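Local coordinates for putative uncharacterized protein (Enterobacter cloacae, PDB 4HFK), which probably serves as an immunity protein that binds and neutralises a type VI secretion amidase effector, so protecting the cell that makes it, at residues B[63-68]-B[89-94]; B[13-18]-B[48-53]. All blocks are in the same frame, centred on the assembly; numbering follows the deposited sequence.

Interaction 1 of 2, residues B[63-68]-B[89-94]; sequences VSLLKQ and SDAIRP. With SO4 (sulfate ion), chain E.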
# COMPACT_ATOMS: atom_id res chain seq x y z
N VAL B 63 -7.21 -2.05 14.23
CA VAL B 63 -8.53 -2.69 14.31
C VAL B 63 -9.62 -1.65 14.60
O VAL B 63 -10.71 -1.70 14.02
CB VAL B 63 -8.55 -3.83 15.36
CG1 VAL B 63 -9.96 -4.34 15.57
CG2 VAL B 63 -7.64 -4.98 14.90
N SER B 64 -9.29 -0.68 15.46
CA SER B 64 -10.22 0.38 15.81
C SER B 64 -10.48 1.35 14.65
O SER B 64 -11.63 1.71 14.37
CB SER B 64 -9.71 1.15 17.03
OG SER B 64 -10.61 2.19 17.38
N LEU B 65 -9.42 1.77 13.96
CA LEU B 65 -9.57 2.74 12.87
C LEU B 65 -10.23 2.13 11.62
O LEU B 65 -10.96 2.82 10.90
CB LEU B 65 -8.23 3.38 12.51
CG LEU B 65 -7.68 4.42 13.50
CD1 LEU B 65 -6.38 5.03 13.00
CD2 LEU B 65 -8.69 5.51 13.76
N LEU B 66 -9.99 0.84 11.38
CA LEU B 66 -10.59 0.14 10.24
C LEU B 66 -12.12 0.20 10.26
O LEU B 66 -12.76 0.10 9.22
CB LEU B 66 -10.11 -1.32 10.16
CG LEU B 66 -8.78 -1.57 9.45
CD1 LEU B 66 -8.41 -3.05 9.48
CD2 LEU B 66 -8.83 -1.09 8.00
N LYS B 67 -12.69 0.38 11.45
CA LYS B 67 -14.14 0.47 11.59
C LYS B 67 -14.72 1.75 10.98
O LYS B 67 -15.91 1.81 10.67
CB LYS B 67 -14.53 0.37 13.07
CG LYS B 67 -14.19 -0.98 13.69
CD LYS B 67 -14.45 -0.98 15.19
CE LYS B 67 -14.20 -2.37 15.79
NZ LYS B 67 -14.44 -2.39 17.26
N GLN B 68 -13.89 2.77 10.81
CA GLN B 68 -14.34 4.01 10.19
C GLN B 68 -14.77 3.72 8.76
O GLN B 68 -14.09 2.99 8.03
CB GLN B 68 -13.22 5.05 10.19
CG GLN B 68 -13.02 5.76 11.52
CD GLN B 68 -12.92 7.26 11.34
OE1 GLN B 68 -12.21 7.74 10.45
NE2 GLN B 68 -13.66 8.01 12.15
N SER B 89 -1.94 8.21 10.28
CA SER B 89 -2.83 8.90 11.21
C SER B 89 -2.12 9.35 12.48
O SER B 89 -1.07 8.80 12.84
CB SER B 89 -4.01 7.99 11.59
OG SER B 89 -3.57 6.94 12.43
N ASP B 90 -2.71 10.34 13.14
CA ASP B 90 -2.24 10.81 14.44
C ASP B 90 -2.27 9.68 15.48
O ASP B 90 -1.41 9.61 16.36
CB ASP B 90 -3.09 11.99 14.93
CG ASP B 90 -2.77 13.30 14.20
OD1 ASP B 90 -1.96 13.30 13.25
OD2 ASP B 90 -3.35 14.34 14.60
N ALA B 91 -3.26 8.81 15.39
CA ALA B 91 -3.37 7.71 16.35
C ALA B 91 -2.19 6.73 16.27
O ALA B 91 -1.78 6.16 17.27
CB ALA B 91 -4.70 6.98 16.18
N ILE B 92 -1.65 6.54 15.08
CA ILE B 92 -0.52 5.64 14.90
C ILE B 92 0.80 6.36 15.22
O ILE B 92 1.78 5.73 15.63
CB ILE B 92 -0.51 5.08 13.45
CG1 ILE B 92 -1.57 3.97 13.30
CG2 ILE B 92 0.88 4.57 13.05
CD1 ILE B 92 -1.16 2.63 13.95
N ARG B 93 0.80 7.69 15.07
CA ARG B 93 2.04 8.48 15.11
C ARG B 93 2.96 8.28 16.33
O ARG B 93 4.17 8.11 16.16
CB ARG B 93 1.78 9.99 14.84
CG ARG B 93 3.08 10.78 14.55
CD ARG B 93 2.89 12.18 13.95
NE ARG B 93 1.55 12.41 13.38
CZ ARG B 93 1.23 12.15 12.11
NH1 ARG B 93 2.14 11.64 11.30
NH2 ARG B 93 -0.00 12.37 11.67
N PRO B 94 2.41 8.29 17.55
CA PRO B 94 3.36 8.12 18.66
C PRO B 94 4.03 6.75 18.70
O PRO B 94 5.10 6.61 19.31
CB PRO B 94 2.49 8.29 19.91
CG PRO B 94 1.08 8.02 19.44
CD PRO B 94 1.04 8.52 18.03
S SO4 E . 6.29 11.23 11.18
O1 SO4 E . 4.92 10.81 11.55
O2 SO4 E . 6.91 10.16 10.37
O3 SO4 E . 6.23 12.46 10.39
O4 SO4 E . 7.09 11.49 12.38

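Interaction 2 of 2, residues B[13-18]-B[48-53]; sequences QIFENW and SNLPAE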
# COMPACT_ATOMS: atom_id res chain seq x y z
N GLN B 13 8.98 5.46 7.57
CA GLN B 13 8.30 4.84 6.43
C GLN B 13 8.21 3.32 6.59
O GLN B 13 7.23 2.71 6.17
CB GLN B 13 9.05 5.16 5.13
CG GLN B 13 8.97 6.64 4.74
CD GLN B 13 10.05 7.03 3.75
OE1 GLN B 13 10.97 6.24 3.46
NE2 GLN B 13 9.95 8.25 3.23
N ILE B 14 9.24 2.73 7.19
CA ILE B 14 9.24 1.29 7.44
C ILE B 14 8.07 0.91 8.35
O ILE B 14 7.34 -0.04 8.09
CB ILE B 14 10.59 0.82 8.01
CG1 ILE B 14 11.65 0.80 6.90
CG2 ILE B 14 10.48 -0.59 8.62
CD1 ILE B 14 13.08 0.70 7.41
N PHE B 15 7.86 1.69 9.41
CA PHE B 15 6.73 1.45 10.30
C PHE B 15 5.38 1.72 9.62
O PHE B 15 4.43 0.93 9.74
CB PHE B 15 6.87 2.29 11.59
CG PHE B 15 5.92 1.87 12.67
CD1 PHE B 15 6.12 0.69 13.38
CD2 PHE B 15 4.81 2.65 12.98
CE1 PHE B 15 5.25 0.30 14.38
CE2 PHE B 15 3.93 2.26 13.98
CZ PHE B 15 4.15 1.08 14.68
N GLU B 16 5.29 2.84 8.89
CA GLU B 16 4.07 3.14 8.12
C GLU B 16 3.70 2.00 7.16
O GLU B 16 2.54 1.62 7.06
CB GLU B 16 4.25 4.44 7.33
CG GLU B 16 4.25 5.69 8.21
CD GLU B 16 4.88 6.90 7.52
OE1 GLU B 16 5.27 6.79 6.33
OE2 GLU B 16 4.99 7.96 8.18
N ASN B 17 4.69 1.49 6.45
CA ASN B 17 4.47 0.41 5.50
C ASN B 17 4.06 -0.88 6.20
O ASN B 17 3.21 -1.61 5.70
CB ASN B 17 5.69 0.24 4.59
CG ASN B 17 5.94 1.48 3.73
OD1 ASN B 17 5.04 2.31 3.57
ND2 ASN B 17 7.15 1.61 3.18
N TRP B 18 4.66 -1.16 7.36
CA TRP B 18 4.18 -2.26 8.18
C TRP B 18 2.69 -2.10 8.47
O TRP B 18 1.89 -3.02 8.24
CB TRP B 18 4.95 -2.39 9.50
CG TRP B 18 4.48 -3.58 10.33
CD1 TRP B 18 4.90 -4.88 10.23
CD2 TRP B 18 3.47 -3.56 11.36
NE1 TRP B 18 4.23 -5.67 11.15
CE2 TRP B 18 3.35 -4.89 11.85
CE3 TRP B 18 2.68 -2.56 11.93
CZ2 TRP B 18 2.46 -5.23 12.87
CZ3 TRP B 18 1.80 -2.90 12.95
CH2 TRP B 18 1.70 -4.23 13.41
N SER B 48 12.50 -2.73 10.72
CA SER B 48 12.31 -1.74 11.78
C SER B 48 13.26 -1.98 12.95
O SER B 48 13.71 -3.12 13.20
CB SER B 48 10.86 -1.78 12.27
OG SER B 48 10.61 -0.77 13.23
N ASN B 49 13.58 -0.91 13.67
CA ASN B 49 14.31 -1.02 14.93
C ASN B 49 13.43 -0.79 16.16
O ASN B 49 13.92 -0.73 17.29
CB ASN B 49 15.50 -0.06 14.94
CG ASN B 49 16.57 -0.47 13.93
OD1 ASN B 49 16.79 -1.66 13.69
ND2 ASN B 49 17.22 0.52 13.32
N LEU B 50 12.12 -0.68 15.95
CA LEU B 50 11.20 -0.41 17.06
C LEU B 50 10.92 -1.67 17.89
O LEU B 50 10.99 -2.78 17.36
CB LEU B 50 9.89 0.18 16.52
CG LEU B 50 9.97 1.62 15.99
CD1 LEU B 50 8.65 2.03 15.36
CD2 LEU B 50 10.36 2.60 17.11
N PRO B 51 10.64 -1.50 19.19
CA PRO B 51 10.27 -2.62 20.06
C PRO B 51 8.96 -3.28 19.63
O PRO B 51 8.11 -2.62 19.01
CB PRO B 51 10.07 -1.97 21.44
CG PRO B 51 10.95 -0.71 21.39
CD PRO B 51 10.82 -0.24 19.95
N ALA B 52 8.79 -4.55 19.99
CA ALA B 52 7.58 -5.29 19.65
C ALA B 52 6.31 -4.58 20.08
O ALA B 52 5.31 -4.55 19.34
CB ALA B 52 7.64 -6.67 20.26
N GLU B 53 6.35 -4.01 21.28
CA GLU B 53 5.20 -3.36 21.91
C GLU B 53 4.57 -2.30 20.99
O GLU B 53 3.35 -2.12 20.98
CB GLU B 53 5.64 -2.70 23.23
CG GLU B 53 4.51 -2.23 24.13
CD GLU B 53 5.01 -1.39 25.30
OE1 GLU B 53 6.24 -1.17 25.40
OE2 GLU B 53 4.17 -0.94 26.11

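Interaction 1 of 2, residues B[63-68]-B[89-94]
The end of Leu65, late in helix 52-66, leans on Ser89 and Ala91 in the turn that follows helix 79-87. That turn is an ST motif, with the hydroxyl of Ser89 accepting from the backbone N-H three residues on. One methyl does all the touching: Leu65 CD1 rests 3.4 Å from Ser89 OG and 4.1 Å from Ala91 CB. A leucine suits this place because its extended branch spans backbones whose closest CA atoms, those of Leu65 and Ala91, are 8.7 Å apart, while alanine offers a small apolar partner. Serine can face the methyl because its hydroxyl is satisfied on its own side of the contact. With chi1 of 71°, OG sits between the backbone N and the carbonyl carbon of its residue, where it accepts from Ile92 N at 3.3 Å and also hydrogen-bonds to Ile86 O. The packed side continues through Ile86, which Leu65 also touches, and through Leu3 and Pro4 of the second subunit, which lie on Leu65 and Ser89 respectively.

On the solvent side, polar groups replace this packing. Asp90 and Arg93 are exposed and form a salt bridge within the turn: Arg93 NH2 reaches Asp90 OD1 at 2.7 Å, nearly straight at 175° and in the guanidinium plane. The carboxylate thus helps set the rotation of the guanidinium, while Ser89 O lies above one face, toward its rim. A sulfate, probably from the crystallisation liquor, takes another position on the edge and is also held by Lys96 and Gln12. The bend of the arginine chain at chi3 helps bring NH1 to it: Arg93 NH1 donates to sulfate O1 over 2.9 Å, at an N-H...O angle of 157°.

Interaction 2 of 2, residues B[13-18]-B[48-53]
Ile14 and Phe15, neighbours on helix 11-27, meet Ser48 and Leu50 in two separate van der Waals contacts. Ile14 presses its CG2 branch against the backbone of the turn, 3.6 Å from Ser48 N and 3.9 Å from Ser48 CB. A beta-branched residue suits this close approach, since its short CG2 arm reaches the neighbouring main chain. Beside it, Leu50 brings a single methyl to the phenyl ring obliquely: Leu50 CD1 is 3.5 Å from Phe15 CD1 and 3.8 Å from Phe15 CG, and the two side chains cross at about a right angle. Phe15 has CG anti to its backbone N (chi1 -168°), which swings the ring across to Leu50.

The turn itself is an ST turn, formed where helix 31-47 gives way to helix 52-66. Ser48 OG accepts from Leu50 N at 3.1 Å, almost straight at 167°, so in this small side chain CB packs on Ile14 while OG helps hold the backbone of Leu50. Farther out, Phe55 meets both Phe15 and Trp18 edge-to-face and touches Leu50, while Trp44 packs on Ile14. Gln11 OE1 hydrogen-bonds to Asn49 N. On the outer side, basic side-chain groups from the chain of another protein, probably the amidase effector, hydrogen-bond to Ser48 O, Asn49 OD1 and Leu50 O.

How the interactions relate
Both segments of interaction 2 precede those of interaction 1 along this all-helical chain, and the centres of the two contacts are about 15 Å apart. Helix 52-66 connects them: residues 48-53 lead into its start and residues 63-68 include its later part. Helix 11-27 is the other bridge, because Ile92 CG2 lies 3.9 Å from Phe15 CE2, and both of these side chains also touch Ala58 midway along helix 52-66. Thus 89-94 and 13-18 meet in one apolar interior. Outward, 63-68 and 89-94 meet a second copy of the protein, whereas the turn 48-50 faces another protein, consistent with largely different surfaces for self-association and partner binding.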